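Local coordinates for protein alcohol dehydrogenase, zinc-containing (Thermotoga maritima, PDB 1VJ0) that probably acts as a zinc-dependent, medium-chain alcohol dehydrogenase, an oxidoreductase with two bound zinc ions per chain, at residues R91-E96 with H331-V336; G101-W106 with D168-L173. All blocks are in the same frame, centred on the assembly; numbering follows the deposited sequence.

Interaction 1: residues R91-E96 with H331-V336; sequences RDLNGE and HFVKTV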
# COMPACT_ATOMS: atom_id res chain seq x y z
N ARG A 91 -27.85 -0.73 16.16
CA ARG A 91 -26.59 -0.28 16.69
C ARG A 91 -25.92 0.62 15.70
O ARG A 91 -25.96 0.39 14.46
CB ARG A 91 -25.67 -1.47 16.92
CG ARG A 91 -26.14 -2.30 18.06
CD ARG A 91 -25.19 -3.38 18.38
NE ARG A 91 -25.84 -4.33 19.26
CZ ARG A 91 -25.89 -4.25 20.58
NH1 ARG A 91 -25.28 -3.26 21.24
NH2 ARG A 91 -26.53 -5.20 21.26
N ASP A 92 -25.28 1.64 16.22
CA ASP A 92 -24.45 2.48 15.36
C ASP A 92 -23.14 1.75 15.04
O ASP A 92 -22.92 0.59 15.50
CB ASP A 92 -24.26 3.88 15.99
CG ASP A 92 -23.12 3.99 16.93
OD1 ASP A 92 -22.54 2.96 17.43
OD2 ASP A 92 -22.73 5.15 17.24
N LEU A 93 -22.28 2.38 14.24
CA LEU A 93 -21.05 1.71 13.79
C LEU A 93 -20.04 1.37 14.91
O LEU A 93 -19.15 0.55 14.72
CB LEU A 93 -20.37 2.56 12.75
CG LEU A 93 -21.05 2.54 11.37
CD1 LEU A 93 -20.78 3.82 10.60
CD2 LEU A 93 -20.62 1.31 10.56
N ASN A 94 -20.17 2.01 16.07
CA ASN A 94 -19.32 1.70 17.22
C ASN A 94 -19.94 0.67 18.14
O ASN A 94 -19.33 0.30 19.17
CB ASN A 94 -18.98 2.97 18.00
CG ASN A 94 -18.07 3.90 17.23
OD1 ASN A 94 -17.10 3.45 16.57
ND2 ASN A 94 -18.38 5.19 17.25
N GLY A 95 -21.14 0.19 17.78
CA GLY A 95 -21.81 -0.83 18.51
C GLY A 95 -22.83 -0.32 19.50
O GLY A 95 -23.38 -1.11 20.28
N GLU A 96 -23.08 0.98 19.53
CA GLU A 96 -23.96 1.50 20.58
C GLU A 96 -25.38 1.39 20.11
O GLU A 96 -25.72 1.83 19.02
CB GLU A 96 -23.70 2.97 20.91
CG GLU A 96 -22.28 3.35 21.27
CD GLU A 96 -22.30 4.78 21.80
OE1 GLU A 96 -23.09 5.06 22.76
OE2 GLU A 96 -21.57 5.61 21.24
N HIS A 331 -15.11 6.11 4.58
CA HIS A 331 -14.86 7.51 4.34
C HIS A 331 -15.76 8.39 5.21
O HIS A 331 -15.31 9.45 5.70
CB HIS A 331 -15.09 7.86 2.87
CG HIS A 331 -14.29 7.05 1.92
ND1 HIS A 331 -14.87 6.37 0.86
CD2 HIS A 331 -12.97 6.75 1.88
CE1 HIS A 331 -13.92 5.74 0.18
NE2 HIS A 331 -12.76 5.94 0.78
N PHE A 332 -17.01 7.96 5.36
CA PHE A 332 -18.01 8.60 6.23
C PHE A 332 -17.49 8.84 7.68
O PHE A 332 -17.46 9.95 8.21
CB PHE A 332 -19.31 7.74 6.17
CG PHE A 332 -20.32 8.02 7.26
CD1 PHE A 332 -20.96 9.23 7.36
CD2 PHE A 332 -20.60 7.06 8.19
CE1 PHE A 332 -21.90 9.45 8.40
CE2 PHE A 332 -21.51 7.28 9.22
CZ PHE A 332 -22.15 8.47 9.31
N VAL A 333 -17.02 7.77 8.30
CA VAL A 333 -16.56 7.83 9.66
C VAL A 333 -15.35 8.77 9.78
O VAL A 333 -15.26 9.62 10.68
CB VAL A 333 -16.22 6.38 10.11
CG1 VAL A 333 -15.26 6.35 11.28
CG2 VAL A 333 -17.46 5.60 10.38
N LYS A 334 -14.41 8.63 8.86
CA LYS A 334 -13.20 9.46 8.93
C LYS A 334 -13.49 10.93 8.64
O LYS A 334 -12.85 11.84 9.18
CB LYS A 334 -12.12 8.90 8.01
CG LYS A 334 -11.77 7.47 8.33
CD LYS A 334 -10.85 6.83 7.30
CE LYS A 334 -10.70 5.33 7.62
NZ LYS A 334 -10.04 4.48 6.52
N THR A 335 -14.46 11.17 7.77
CA THR A 335 -14.90 12.55 7.48
C THR A 335 -15.56 13.18 8.70
O THR A 335 -15.30 14.34 9.03
CB THR A 335 -15.88 12.54 6.30
OG1 THR A 335 -15.19 12.10 5.12
CG2 THR A 335 -16.41 13.94 5.99
N VAL A 336 -16.43 12.43 9.37
CA VAL A 336 -17.03 12.91 10.59
C VAL A 336 -15.93 13.24 11.61
O VAL A 336 -16.00 14.30 12.24
CB VAL A 336 -18.06 11.89 11.15
CG1 VAL A 336 -18.47 12.22 12.56
CG2 VAL A 336 -19.25 11.79 10.23
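Leu93, at the second position of a type I beta turn from Asp92 to Gly95, reaches across to helix 329-340 and sets one methyl, CD1, against Phe332 and Val333. The turn belongs to the loop between strands 78-86 and 103-106 of the GroES-like domain of this medium-chain dehydrogenase. The tight part of the contact is this single methyl: Leu93 CD1 lies 3.8 Å from Phe332 CE2, at the edge of the ring and near its plane, and equally 3.8 Å from Val333 CG2. With chi1 at 164°, the Phe332 ring swings off the helix so that its CD2/CE2 edge meets this methyl; the Phe332 side chain also packs on Met177 of helix 170-188 and Leu162 of strand 161-164. Only about 90 Å² is buried between the segments, so the contact is small though well enclosed; Glu114 and Val120 of the second subunit pack on Leu93 and Val333.

The open side of the turn is at Arg91, exposed and with its side chain 12.4 Å from the nearest atom of 331-336. Its NH1 donates to Gly95 O at 3.0 Å, the oxygen lying at the edge of the guanidinium group and in its plane. Partly exposed Asn94 hydrogen-bonds to Arg266 of the third subunit, and Glu96 forms a salt bridge with Lys163, whose backbone N hydrogen-bonds to Asp92 OD2. Within the turn, Asp92 OD1 accepts from Asn94 N, an Asx turn, and also from Glu96 N, both at 2.9 Å, the two donors arriving from opposite faces of the carboxylate plane.

Interaction 2: residues G101-W106 with D168-L173; sequences GDLIVW and DDLDVL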
# COMPACT_ATOMS: atom_id res chain seq x y z
N GLY A 101 -34.43 9.85 21.04
CA GLY A 101 -33.71 11.00 21.59
C GLY A 101 -32.25 11.09 21.16
O GLY A 101 -31.65 12.18 21.26
N ASP A 102 -31.63 9.98 20.75
CA ASP A 102 -30.26 10.04 20.24
C ASP A 102 -30.12 10.93 19.01
O ASP A 102 -30.98 10.91 18.13
CB ASP A 102 -29.72 8.65 19.86
CG ASP A 102 -29.45 7.77 21.08
OD1 ASP A 102 -29.36 8.28 22.21
OD2 ASP A 102 -29.33 6.54 20.99
N LEU A 103 -29.01 11.66 18.94
CA LEU A 103 -28.67 12.44 17.73
C LEU A 103 -27.82 11.55 16.90
O LEU A 103 -26.94 10.84 17.42
CB LEU A 103 -27.94 13.74 18.07
CG LEU A 103 -28.70 14.69 19.01
CD1 LEU A 103 -27.85 15.86 19.41
CD2 LEU A 103 -30.00 15.18 18.38
N ILE A 104 -28.09 11.55 15.60
CA ILE A 104 -27.36 10.74 14.65
C ILE A 104 -27.08 11.43 13.34
O ILE A 104 -27.77 12.37 12.93
CB ILE A 104 -28.12 9.40 14.39
CG1 ILE A 104 -29.47 9.63 13.69
CG2 ILE A 104 -28.28 8.66 15.68
CD1 ILE A 104 -30.09 8.32 13.09
N VAL A 105 -26.04 10.93 12.68
CA VAL A 105 -25.86 11.13 11.28
C VAL A 105 -25.68 9.74 10.64
O VAL A 105 -25.52 8.74 11.34
CB VAL A 105 -24.67 12.05 10.94
CG1 VAL A 105 -24.94 13.43 11.43
CG2 VAL A 105 -23.35 11.53 11.55
N TRP A 106 -25.77 9.69 9.32
CA TRP A 106 -25.78 8.43 8.63
C TRP A 106 -25.23 8.54 7.24
O TRP A 106 -25.23 9.61 6.60
CB TRP A 106 -27.20 7.82 8.58
CG TRP A 106 -28.22 8.69 7.90
CD1 TRP A 106 -28.57 8.64 6.58
CD2 TRP A 106 -29.02 9.73 8.49
NE1 TRP A 106 -29.53 9.59 6.31
CE2 TRP A 106 -29.82 10.28 7.46
CE3 TRP A 106 -29.14 10.26 9.77
CZ2 TRP A 106 -30.71 11.32 7.67
CZ3 TRP A 106 -30.03 11.31 9.98
CH2 TRP A 106 -30.81 11.83 8.93
N ASP A 168 -21.84 18.53 18.91
CA ASP A 168 -21.54 18.46 17.48
C ASP A 168 -22.42 19.43 16.72
O ASP A 168 -23.57 19.65 17.09
CB ASP A 168 -21.75 17.04 16.95
CG ASP A 168 -20.73 16.09 17.51
OD1 ASP A 168 -19.55 16.22 17.14
OD2 ASP A 168 -21.02 15.24 18.36
N ASP A 169 -21.86 20.00 15.66
CA ASP A 169 -22.58 20.95 14.83
C ASP A 169 -23.30 20.16 13.71
O ASP A 169 -22.71 19.75 12.73
CB ASP A 169 -21.61 22.01 14.29
CG ASP A 169 -22.32 23.15 13.59
OD1 ASP A 169 -23.30 22.93 12.87
OD2 ASP A 169 -21.92 24.31 13.65
N LEU A 170 -24.60 19.94 13.88
CA LEU A 170 -25.34 19.06 12.98
C LEU A 170 -25.51 19.63 11.60
O LEU A 170 -25.56 18.89 10.62
CB LEU A 170 -26.71 18.75 13.55
CG LEU A 170 -26.76 18.07 14.91
CD1 LEU A 170 -28.20 17.57 15.12
CD2 LEU A 170 -25.78 16.95 14.98
N ASP A 171 -25.58 20.94 11.51
CA ASP A 171 -25.58 21.61 10.22
C ASP A 171 -24.31 21.33 9.45
O ASP A 171 -24.38 21.03 8.28
CB ASP A 171 -25.72 23.11 10.43
CG ASP A 171 -27.15 23.54 10.72
OD1 ASP A 171 -28.09 22.71 10.61
OD2 ASP A 171 -27.41 24.70 11.04
N VAL A 172 -23.15 21.44 10.11
CA VAL A 172 -21.87 21.16 9.45
C VAL A 172 -21.79 19.69 9.10
O VAL A 172 -21.30 19.33 8.02
CB VAL A 172 -20.68 21.59 10.32
CG1 VAL A 172 -19.35 21.07 9.74
CG2 VAL A 172 -20.64 23.10 10.44
N LEU A 173 -22.23 18.81 10.00
CA LEU A 173 -22.21 17.38 9.70
C LEU A 173 -23.07 17.01 8.49
O LEU A 173 -22.65 16.24 7.63
CB LEU A 173 -22.64 16.52 10.90
CG LEU A 173 -21.60 16.52 12.01
CD1 LEU A 173 -22.16 15.77 13.22
CD2 LEU A 173 -20.29 15.92 11.52
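Val105 lays its CG1 methyl against Leu173, 3.9 Å from Leu173 CB and 4.1 Å from Leu173 CD1, the two side chains crossing at about a right angle. This is helix-on-sheet packing, helix 170-188 against the mixed beta sheet of the GroES-like domain: strand 103-106, held between strands 78-86 and 161-164 by backbone hydrogen bonds, receives the first turn of the helix. CG1 of Val105 stands beside the backbone N (chi1 -66°), which directs that branch to Leu173. Two residues back on the strand, Leu103 makes a second and looser touch, its CD2 lying 4.4 Å from Leu170 CD1. Ile104 between them points away from the helix and packs on Val47 and Val83. About 171 Å² is buried, and the touching groups are all apolar side chains.

Leu170 also rests on Ala80, Ser51 and Val164, and Leu173 on Tyr343, so the helix start is wedged among several strands and helix 343-346. Asp171 forms a salt bridge with Arg353 and a hydrogen bond with Ser51. Asp169 is the N-cap: its OD1 accepts from Val172 N at 3.1 Å with an N-H...O angle of 161°, the donor standing above the carboxylate plane.

Overall arrangement
Interaction 2 is nested along the chain inside the loop closed by interaction 1, and their centres are 12 Å apart. They meet directly: Phe332 CE1 packs 3.6 Å from Trp106 C, and Val336 CG1 lies 4.3 Å from Leu173 CD2. Helix 329-340 therefore bears on both the 91-96 turn and the strand-helix packing of 101-106 with 168-173. Neither contact supplies a metal ligand. Both lie near the site of Cys55, His77, Glu78 and Cys178: a zinc ion is about 12 Å from the Phe332 side chain and about 13 Å from that of Leu173. Helix 170-188, entered at interaction 2, carries the ligand Cys178, whose side chain is about 10 Å from that of Phe332.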